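Aldehyde dehydrogenase (Anabaena variabilis, PDB 4H7N) probably oxidises aldehydes to carboxylic acids with NAD+, as a member of the aldehyde dehydrogenase family. Local coordinates at residues E9-K17 with E339-R347; Q313-A324 with K359-I369. All coordinates share one frame; numbering follows the deposited sequence.

Contact 1. Residues E9-K17 with E339-R347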
loop_
_atom_site.group_PDB
_atom_site.type_symbol
_atom_site.label_atom_id
_atom_site.label_comp_id
_atom_site.label_asym_id
_atom_site.label_seq_id
_atom_site.Cartn_x
_atom_site.Cartn_y
_atom_site.Cartn_z
ATOM N N GLU A 9 -13.672 30.978 -12.277
ATOM C CA GLU A 9 -14.943 30.937 -12.961
ATOM C C GLU A 9 -15.069 29.577 -13.626
ATOM O O GLU A 9 -14.082 29.030 -14.124
ATOM C CB GLU A 9 -15.020 32.047 -13.973
ATOM C CG GLU A 9 -15.014 33.415 -13.331
ATOM C CD GLU A 9 -15.279 34.511 -14.352
ATOM O OE1 GLU A 9 -14.349 34.871 -15.107
ATOM O OE2 GLU A 9 -16.439 34.965 -14.425
ATOM N N VAL A 10 -16.278 29.027 -13.639
ATOM C CA VAL A 10 -16.447 27.625 -14.003
ATOM C C VAL A 10 -17.345 27.595 -15.217
ATOM O O VAL A 10 -18.447 28.173 -15.204
ATOM C CB VAL A 10 -17.028 26.809 -12.846
ATOM C CG1 VAL A 10 -17.289 25.359 -13.249
ATOM C CG2 VAL A 10 -16.130 26.859 -11.629
ATOM N N ARG A 11 -16.852 26.959 -16.278
ATOM C CA ARG A 11 -17.571 26.826 -17.530
ATOM C C ARG A 11 -18.712 25.803 -17.444
ATOM O O ARG A 11 -18.609 24.752 -16.803
ATOM C CB ARG A 11 -16.543 26.477 -18.616
ATOM C CG ARG A 11 -17.088 26.083 -19.965
ATOM C CD ARG A 11 -15.956 25.934 -20.964
ATOM N NE ARG A 11 -16.407 25.534 -22.277
ATOM C CZ ARG A 11 -16.830 24.306 -22.598
ATOM N NH1 ARG A 11 -16.867 23.330 -21.706
ATOM N NH2 ARG A 11 -17.225 24.041 -23.818
ATOM N N ASN A 12 -19.822 26.157 -18.047
ATOM C CA ASN A 12 -20.939 25.267 -18.265
ATOM C C ASN A 12 -20.657 24.496 -19.552
ATOM O O ASN A 12 -20.437 25.091 -20.613
ATOM C CB ASN A 12 -22.202 26.101 -18.420
ATOM C CG ASN A 12 -23.447 25.278 -18.657
ATOM O OD1 ASN A 12 -23.506 24.400 -19.488
ATOM N ND2 ASN A 12 -24.498 25.676 -17.982
ATOM N N PRO A 13 -20.635 23.173 -19.458
ATOM C CA PRO A 13 -20.267 22.344 -20.606
ATOM C C PRO A 13 -21.310 22.303 -21.747
ATOM O O PRO A 13 -20.965 21.971 -22.860
ATOM C CB PRO A 13 -20.092 20.968 -19.976
ATOM C CG PRO A 13 -21.051 20.963 -18.857
ATOM C CD PRO A 13 -20.905 22.352 -18.266
ATOM N N ARG A 14 -22.564 22.640 -21.469
ATOM C CA ARG A 14 -23.587 22.707 -22.518
ATOM C C ARG A 14 -23.534 24.028 -23.267
ATOM O O ARG A 14 -23.644 24.061 -24.495
ATOM C CB ARG A 14 -24.996 22.505 -21.955
ATOM C CG ARG A 14 -25.235 21.119 -21.420
ATOM C CD ARG A 14 -26.709 20.819 -21.100
ATOM N NE ARG A 14 -27.468 20.921 -22.297
ATOM C CZ ARG A 14 -27.709 19.942 -23.156
ATOM N NH1 ARG A 14 -27.364 18.682 -22.942
ATOM N NH2 ARG A 14 -28.348 20.246 -24.248
ATOM N N THR A 15 -23.390 25.126 -22.528
ATOM C CA THR A 15 -23.467 26.451 -23.102
ATOM C C THR A 15 -22.135 27.098 -23.385
ATOM O O THR A 15 -22.070 28.024 -24.158
ATOM C CB THR A 15 -24.258 27.443 -22.232
ATOM O OG1 THR A 15 -23.525 27.769 -21.050
ATOM C CG2 THR A 15 -25.656 26.955 -21.902
ATOM N N GLY A 16 -21.067 26.640 -22.750
ATOM C CA GLY A 16 -19.791 27.252 -22.976
ATOM C C GLY A 16 -19.595 28.548 -22.212
ATOM O O GLY A 16 -18.534 29.175 -22.339
ATOM N N LYS A 17 -20.584 28.965 -21.427
ATOM C CA LYS A 17 -20.465 30.223 -20.672
ATOM C C LYS A 17 -20.102 29.948 -19.240
ATOM O O LYS A 17 -20.332 28.836 -18.720
ATOM C CB LYS A 17 -21.785 30.973 -20.623
ATOM C CG LYS A 17 -22.354 31.338 -21.955
ATOM C CD LYS A 17 -23.737 31.950 -21.725
ATOM C CE LYS A 17 -23.967 33.146 -22.619
ATOM N NZ LYS A 17 -23.877 32.677 -24.027
ATOM N N GLU A 339 -18.713 22.388 -32.134
ATOM C CA GLU A 339 -19.392 23.304 -31.240
ATOM C C GLU A 339 -20.875 23.377 -31.606
ATOM O O GLU A 339 -21.238 23.531 -32.766
ATOM C CB GLU A 339 -18.708 24.693 -31.252
ATOM C CG GLU A 339 -19.398 25.760 -30.381
ATOM C CD GLU A 339 -20.434 26.620 -31.139
ATOM O OE1 GLU A 339 -20.035 27.332 -32.081
ATOM O OE2 GLU A 339 -21.640 26.612 -30.804
ATOM N N LEU A 340 -21.738 23.185 -30.612
ATOM C CA LEU A 340 -23.171 23.315 -30.791
ATOM C C LEU A 340 -23.755 23.950 -29.530
ATOM O O LEU A 340 -23.537 23.460 -28.386
ATOM C CB LEU A 340 -23.823 21.972 -31.048
ATOM C CG LEU A 340 -23.352 21.154 -32.259
ATOM C CD1 LEU A 340 -23.818 19.726 -32.053
ATOM C CD2 LEU A 340 -23.890 21.739 -33.572
ATOM N N GLY A 341 -24.450 25.070 -29.729
ATOM C CA GLY A 341 -25.013 25.857 -28.622
ATOM C C GLY A 341 -23.965 26.350 -27.647
ATOM O O GLY A 341 -24.274 26.667 -26.492
ATOM N N GLY A 342 -22.725 26.445 -28.108
ATOM C CA GLY A 342 -21.627 26.895 -27.273
ATOM C C GLY A 342 -20.866 25.775 -26.583
ATOM O O GLY A 342 -19.814 26.014 -25.984
ATOM N N GLY A 343 -21.399 24.561 -26.624
ATOM C CA GLY A 343 -20.731 23.382 -26.059
ATOM C C GLY A 343 -19.939 22.585 -27.083
ATOM O O GLY A 343 -20.128 22.762 -28.271
ATOM N N TRP A 344 -19.059 21.704 -26.620
ATOM C CA TRP A 344 -18.316 20.812 -27.508
ATOM C C TRP A 344 -18.946 19.419 -27.451
ATOM O O TRP A 344 -19.283 18.915 -26.374
ATOM C CB TRP A 344 -16.845 20.677 -27.079
ATOM C CG TRP A 344 -15.986 21.878 -27.347
ATOM C CD1 TRP A 344 -15.396 22.685 -26.418
ATOM C CD2 TRP A 344 -15.606 22.396 -28.630
ATOM N NE1 TRP A 344 -14.691 23.678 -27.038
ATOM C CE2 TRP A 344 -14.799 23.530 -28.396
ATOM C CE3 TRP A 344 -15.878 22.013 -29.957
ATOM C CZ2 TRP A 344 -14.244 24.292 -29.434
ATOM C CZ3 TRP A 344 -15.350 22.761 -30.988
ATOM C CH2 TRP A 344 -14.531 23.900 -30.721
ATOM N N TRP A 345 -19.005 18.790 -28.611
ATOM C CA TRP A 345 -19.656 17.516 -28.816
ATOM C C TRP A 345 -18.878 16.631 -29.788
ATOM O O TRP A 345 -18.149 17.120 -30.662
ATOM C CB TRP A 345 -21.058 17.727 -29.387
ATOM C CG TRP A 345 -21.887 18.673 -28.616
ATOM C CD1 TRP A 345 -21.854 20.031 -28.682
ATOM C CD2 TRP A 345 -22.904 18.340 -27.674
ATOM N NE1 TRP A 345 -22.775 20.577 -27.820
ATOM C CE2 TRP A 345 -23.441 19.561 -27.195
ATOM C CE3 TRP A 345 -23.426 17.135 -27.196
ATOM C CZ2 TRP A 345 -24.451 19.610 -26.265
ATOM C CZ3 TRP A 345 -24.455 17.189 -26.280
ATOM C CH2 TRP A 345 -24.950 18.427 -25.818
ATOM N N CYS A 346 -19.018 15.327 -29.593
ATOM C CA CYS A 346 -18.523 14.320 -30.537
ATOM C C CYS A 346 -19.493 13.157 -30.517
ATOM O O CYS A 346 -19.863 12.642 -29.443
ATOM C CB CYS A 346 -17.138 13.805 -30.148
ATOM S SG CYS A 346 -16.365 12.775 -31.458
ATOM N N ARG A 347 -19.855 12.706 -31.694
ATOM C CA ARG A 347 -20.709 11.541 -31.798
ATOM C C ARG A 347 -19.889 10.263 -31.728
ATOM O O ARG A 347 -18.690 10.260 -32.011
ATOM C CB ARG A 347 -21.502 11.537 -33.106
ATOM C CG ARG A 347 -22.557 12.609 -33.205
ATOM C CD ARG A 347 -23.248 12.563 -34.562
ATOM N NE ARG A 347 -24.542 13.224 -34.435
ATOM C CZ ARG A 347 -24.757 14.526 -34.578
ATOM N NH1 ARG A 347 -23.766 15.360 -34.902
ATOM N NH2 ARG A 347 -25.986 14.996 -34.401
HETATM O O HOH W 1 -18.425 21.352 -23.730
HETATM O O HOH W 2 -17.344 26.090 -25.707
HETATM O O HOH W 3 -25.272 23.041 -26.181
#

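Contact 2. Residues Q313-A324 with K359-I369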
loop_
_atom_site.group_PDB
_atom_site.type_symbol
_atom_site.label_atom_id
_atom_site.label_comp_id
_atom_site.label_asym_id
_atom_site.label_seq_id
_atom_site.Cartn_x
_atom_site.Cartn_y
_atom_site.Cartn_z
ATOM N N GLN A 313 -10.261 18.391 -22.926
ATOM C CA GLN A 313 -10.485 17.049 -23.437
ATOM C C GLN A 313 -11.035 17.066 -24.873
ATOM O O GLN A 313 -10.685 16.218 -25.703
ATOM C CB GLN A 313 -11.406 16.247 -22.537
ATOM C CG GLN A 313 -11.240 14.778 -22.805
ATOM C CD GLN A 313 -9.891 14.311 -22.267
ATOM O OE1 GLN A 313 -9.467 14.771 -21.208
ATOM N NE2 GLN A 313 -9.191 13.452 -23.015
ATOM N N ALA A 314 -11.865 18.046 -25.184
ATOM C CA ALA A 314 -12.308 18.239 -26.553
ATOM C C ALA A 314 -11.127 18.422 -27.498
ATOM O O ALA A 314 -11.126 17.842 -28.584
ATOM C CB ALA A 314 -13.258 19.414 -26.646
ATOM N N GLY A 315 -10.127 19.212 -27.072
ATOM C CA GLY A 315 -8.924 19.397 -27.852
ATOM C C GLY A 315 -8.170 18.090 -28.049
ATOM O O GLY A 315 -7.700 17.820 -29.131
ATOM N N ILE A 316 -8.043 17.282 -26.994
ATOM C CA ILE A 316 -7.342 16.012 -27.102
ATOM C C ILE A 316 -8.046 15.048 -28.059
ATOM O O ILE A 316 -7.402 14.398 -28.904
ATOM C CB ILE A 316 -7.233 15.341 -25.719
ATOM C CG1 ILE A 316 -6.206 16.113 -24.842
ATOM C CG2 ILE A 316 -6.858 13.881 -25.876
ATOM C CD1 ILE A 316 -6.206 15.711 -23.361
ATOM N N ILE A 317 -9.366 14.917 -27.905
ATOM C CA ILE A 317 -10.143 14.008 -28.770
ATOM C C ILE A 317 -9.988 14.454 -30.236
ATOM O O ILE A 317 -9.743 13.643 -31.134
ATOM C CB ILE A 317 -11.619 13.987 -28.382
ATOM C CG1 ILE A 317 -11.795 13.439 -26.980
ATOM C CG2 ILE A 317 -12.448 13.158 -29.381
ATOM C CD1 ILE A 317 -13.150 13.696 -26.365
ATOM N N ASN A 318 -10.116 15.754 -30.470
ATOM C CA ASN A 318 -9.958 16.296 -31.820
ATOM C C ASN A 318 -8.572 15.950 -32.413
ATOM O O ASN A 318 -8.447 15.482 -33.545
ATOM C CB ASN A 318 -10.207 17.799 -31.808
ATOM C CG ASN A 318 -10.152 18.395 -33.199
ATOM O OD1 ASN A 318 -10.967 18.069 -34.066
ATOM N ND2 ASN A 318 -9.145 19.192 -33.435
ATOM N N ASP A 319 -7.559 16.072 -31.579
ATOM C CA ASP A 319 -6.202 15.758 -31.982
ATOM C C ASP A 319 -6.015 14.270 -32.308
ATOM O O ASP A 319 -5.353 13.935 -33.280
ATOM C CB ASP A 319 -5.269 16.217 -30.883
ATOM C CG ASP A 319 -3.851 15.860 -31.149
ATOM O OD1 ASP A 319 -3.342 16.394 -32.138
ATOM O OD2 ASP A 319 -3.249 15.059 -30.383
ATOM N N HIS A 320 -6.665 13.387 -31.549
ATOM C CA HIS A 320 -6.577 11.941 -31.794
ATOM C C HIS A 320 -7.217 11.570 -33.113
ATOM O O HIS A 320 -6.699 10.727 -33.851
ATOM C CB HIS A 320 -7.188 11.131 -30.614
ATOM C CG HIS A 320 -6.306 11.105 -29.405
ATOM N ND1 HIS A 320 -6.368 10.115 -28.442
ATOM C CD2 HIS A 320 -5.292 11.929 -29.039
ATOM C CE1 HIS A 320 -5.432 10.339 -27.537
ATOM N NE2 HIS A 320 -4.773 11.436 -27.870
ATOM N N ILE A 321 -8.358 12.194 -33.407
ATOM C CA ILE A 321 -9.066 11.940 -34.663
ATOM C C ILE A 321 -8.219 12.439 -35.843
ATOM O O ILE A 321 -7.977 11.708 -36.808
ATOM C CB ILE A 321 -10.470 12.618 -34.690
ATOM C CG1 ILE A 321 -11.379 12.035 -33.652
ATOM C CG2 ILE A 321 -11.152 12.438 -36.041
ATOM C CD1 ILE A 321 -12.642 12.830 -33.457
ATOM N N LEU A 322 -7.726 13.663 -35.754
ATOM C CA LEU A 322 -6.829 14.175 -36.816
ATOM C C LEU A 322 -5.539 13.383 -37.007
ATOM O O LEU A 322 -5.155 13.063 -38.147
ATOM C CB LEU A 322 -6.477 15.637 -36.565
ATOM C CG LEU A 322 -7.649 16.615 -36.669
ATOM C CD1 LEU A 322 -7.197 17.997 -36.204
ATOM C CD2 LEU A 322 -8.245 16.716 -38.066
ATOM N N ASP A 323 -4.864 13.048 -35.911
ATOM C CA ASP A 323 -3.630 12.218 -36.007
ATOM C C ASP A 323 -3.966 10.888 -36.714
ATOM O O ASP A 323 -3.223 10.422 -37.587
ATOM C CB ASP A 323 -3.057 11.968 -34.601
ATOM C CG ASP A 323 -1.986 10.890 -34.580
ATOM O OD1 ASP A 323 -0.824 11.181 -34.952
ATOM O OD2 ASP A 323 -2.280 9.744 -34.174
ATOM N N ALA A 324 -5.097 10.277 -36.325
ATOM C CA ALA A 324 -5.551 9.016 -36.933
ATOM C C ALA A 324 -5.777 9.130 -38.444
ATOM O O ALA A 324 -5.267 8.314 -39.228
ATOM C CB ALA A 324 -6.821 8.508 -36.253
ATOM N N LYS A 359 -2.128 7.901 -32.001
ATOM C CA LYS A 359 -2.444 8.282 -30.634
ATOM C C LYS A 359 -3.698 7.658 -30.126
ATOM O O LYS A 359 -3.796 7.296 -28.952
ATOM C CB LYS A 359 -2.657 9.778 -30.550
ATOM C CG LYS A 359 -1.390 10.589 -30.744
ATOM C CD LYS A 359 -1.801 12.051 -30.811
ATOM C CE LYS A 359 -0.718 12.938 -31.374
ATOM N NZ LYS A 359 0.041 13.516 -30.245
ATOM N N VAL A 360 -4.691 7.563 -31.000
ATOM C CA VAL A 360 -5.988 7.031 -30.589
ATOM C C VAL A 360 -5.908 5.566 -30.106
ATOM O O VAL A 360 -6.808 5.077 -29.443
ATOM C CB VAL A 360 -7.019 7.217 -31.737
ATOM C CG1 VAL A 360 -6.860 6.138 -32.794
ATOM C CG2 VAL A 360 -8.431 7.250 -31.189
HETATM N N MSE A 361 -4.849 4.860 -30.482
HETATM C CA MSE A 361 -4.612 3.492 -30.029
HETATM C C MSE A 361 -3.610 3.357 -28.898
HETATM O O MSE A 361 -3.388 2.246 -28.390
HETATM C CB MSE A 361 -4.280 2.657 -31.274
HETATM C CG MSE A 361 -5.631 2.492 -31.983
HETATM SE SE MSE A 361 -5.652 0.865 -33.037
HETATM C CE MSE A 361 -6.458 -0.207 -31.599
ATOM N N THR A 362 -2.998 4.458 -28.474
ATOM C CA THR A 362 -1.973 4.365 -27.464
ATOM C C THR A 362 -2.204 5.317 -26.281
ATOM O O THR A 362 -2.099 4.874 -25.164
ATOM C CB THR A 362 -0.590 4.626 -28.039
ATOM O OG1 THR A 362 -0.559 5.935 -28.588
ATOM C CG2 THR A 362 -0.251 3.596 -29.102
ATOM N N GLU A 363 -2.523 6.586 -26.509
ATOM C CA GLU A 363 -2.738 7.537 -25.415
ATOM C C GLU A 363 -4.222 7.564 -25.052
ATOM O O GLU A 363 -5.056 7.380 -25.916
ATOM C CB GLU A 363 -2.254 8.933 -25.804
ATOM C CG GLU A 363 -0.751 8.954 -26.117
ATOM C CD GLU A 363 -0.273 10.240 -26.785
ATOM O OE1 GLU A 363 -0.977 11.269 -26.747
ATOM O OE2 GLU A 363 0.835 10.214 -27.365
ATOM N N GLU A 364 -4.528 7.798 -23.779
ATOM C CA GLU A 364 -5.895 7.847 -23.306
ATOM C C GLU A 364 -6.651 8.897 -24.126
ATOM O O GLU A 364 -6.196 10.031 -24.262
ATOM C CB GLU A 364 -5.965 8.156 -21.785
ATOM C CG GLU A 364 -7.380 8.046 -21.174
ATOM C CD GLU A 364 -7.401 7.929 -19.618
ATOM O OE1 GLU A 364 -6.660 8.737 -18.989
ATOM O OE2 GLU A 364 -8.142 7.039 -19.037
ATOM N N THR A 365 -7.792 8.507 -24.658
ATOM C CA THR A 365 -8.625 9.409 -25.474
ATOM C C THR A 365 -9.744 10.064 -24.637
ATOM O O THR A 365 -9.998 11.268 -24.747
ATOM C CB THR A 365 -9.176 8.595 -26.661
ATOM O OG1 THR A 365 -8.073 8.063 -27.414
ATOM C CG2 THR A 365 -10.012 9.447 -27.605
ATOM N N PHE A 366 -10.405 9.270 -23.775
ATOM C CA PHE A 366 -11.491 9.788 -22.949
ATOM C C PHE A 366 -12.587 10.394 -23.843
ATOM O O PHE A 366 -13.155 11.441 -23.518
ATOM C CB PHE A 366 -10.936 10.845 -21.976
ATOM C CG PHE A 366 -11.206 10.561 -20.540
ATOM C CD1 PHE A 366 -10.691 9.420 -19.938
ATOM C CD2 PHE A 366 -12.001 11.423 -19.776
ATOM C CE1 PHE A 366 -10.917 9.134 -18.592
ATOM C CE2 PHE A 366 -12.234 11.135 -18.420
ATOM C CZ PHE A 366 -11.684 10.011 -17.835
ATOM N N GLY A 367 -12.866 9.733 -24.968
ATOM C CA GLY A 367 -13.906 10.154 -25.912
ATOM C C GLY A 367 -14.659 8.962 -26.476
ATOM O O GLY A 367 -14.346 7.805 -26.155
ATOM N N PRO A 368 -15.663 9.213 -27.348
ATOM C CA PRO A 368 -16.539 8.115 -27.760
ATOM C C PRO A 368 -16.030 7.465 -29.054
ATOM O O PRO A 368 -16.768 7.330 -30.040
ATOM C CB PRO A 368 -17.871 8.824 -27.978
ATOM C CG PRO A 368 -17.473 10.157 -28.540
ATOM C CD PRO A 368 -16.148 10.503 -27.859
ATOM N N ILE A 369 -14.780 7.053 -29.031
ATOM C CA ILE A 369 -14.096 6.594 -30.242
ATOM C C ILE A 369 -13.880 5.089 -30.201
ATOM O O ILE A 369 -13.475 4.555 -29.186
ATOM C CB ILE A 369 -12.719 7.237 -30.381
ATOM C CG1 ILE A 369 -12.817 8.740 -30.182
ATOM C CG2 ILE A 369 -12.141 6.950 -31.758
ATOM C CD1 ILE A 369 -13.872 9.430 -31.031
HETATM O O HOH W 4 -6.900 11.969 -22.462
HETATM O O HOH W 5 -4.708 8.896 -33.493
#

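Contact 1. Residues E9-K17 with E339-R347
Arg14 and Thr15 come closest to Gly343 and Gly342, CA to CA 4.6 Å in both pairs, where the turn that follows strand 8-11 meets the tip of a hairpin. No direct hydrogen bond crosses between the backbones. The turns touch instead through CA-H...O contacts, Gly342 CA lying 3.3 Å from Thr15 O and Gly16 CA 3.3 Å from Gly342 O. Glycines suit this meeting: a CB on Gly16, Gly342 or Gly343 would run into a carbonyl oxygen of the facing turn. One water donates to both Arg14 O and Leu340 O, another bridges Pro13 O and Trp344 N.

The hairpin 338-345 closes through a type I' turn from Leu340 to Gly343, whose positive phi angles fall on Gly341 and Gly342; the opposing turn is shaped by Asn12 OD1, which accepts from Arg14 N, an Asx turn, and from Thr15 N, an Asx motif.

Arg11 reaches across with its chain extended as far as NE, CG anti to the backbone N (chi1 171°), bringing NH2 to 3.5 Å from Trp344 CD1. Two waters in the guanidinium plane tie NH2 to the hairpin backbone. The indole of Trp345 turns its edge to Arg14, with CH2 3.8 Å from Arg14 NH1 in van der Waals contact; the hydrogen bonds of NH1 go to Ala296 O and Gly79 O. Across the hairpin Trp345 NE1 donates to Leu340 O at 3.0 Å, which helps to hold the ring's rotation; a leucine in its place would probably leave that carbonyl short of one donor and Arg14 without the indole beside it.

Contact 2. Residues Q313-A324 with K359-I369
The imidazole of His320 lies between Lys359 CB of the loop and Ile316 CG2 of its own helix, one over each face, with Lys359 CB 3.8 Å from the ring centroid in a CH-pi contact. The histidine CG stands anti to the carbonyl carbon (chi1 -75°), which carries the ring toward the loop. At the edge, ND1 and Thr365 OG1 share a hydrogen bond of 2.9 Å, the hydroxyl in the ring plane. An imidazole suits the place, its pi faces taking aliphatic carbons while an edge nitrogen takes the hydroxyl.

The Lys359 side chain crosses those of Asp319 and Asp323 at about a right angle. Lys359 N donates to Asp323 OD2 on the syn side of the carboxylate, though tilted out of its plane (2.9 Å, N-H...O 165°), and a water donates to the same oxygen and to His320 O while accepting from Val360 N. Farther out, Lys359 NZ makes a long salt bridge with Asp319 OD2 at 3.6 Å.

At the other end, Gln313 bends at chi2 (72°) to send NE2 to Thr365 O, 2.9 Å away; the donor comes from above the carbonyl plane. Between these ends Ile317 lays CD1 3.7 Å from Gly367 CA, where a glycine fits because a CB would clash with that methyl, and its CG2 meets Ile369 CD1. Glu364 to Pro368 read Glu-Thr-Phe-Gly-Pro, matching the Glu-x-Phe-Gly-Pro motif of aldehyde dehydrogenases, whose glutamate binds the NAD ribose in relatives and probably does so here.

Residues 359-368 form the later part of the connection from strand 349-352 to strand 369-375, neighbouring parallel strands of one sheet, and pack against helix 311-326. Glu270 of strand 269-275 accepts from the backbone N of Thr365 and Phe366, while Val360 and Ala324 both rest on Met351.

How the contacts relate
Contacts 1 and 2 have centres about 18 Å apart, and their segments alternate along the chain. They meet through packing: Trp344 CG of contact 1 lies 3.7 Å from Ala314 CB on the helix of contact 2, and Cys346 O lies 3.6 Å from Pro368 CG. The helix thus has the hairpin's tryptophan against Ala314 and the loop 359-369 packed against other residues of the helix. Only contact 2 comes close to the predicted active site: the side chain of Glu364 is about 9 Å from that of Glu232, and Glu364 OE2 accepts from Gly235 N. Contact 1 lies away from that site, joining the N-terminal turn to the hairpin.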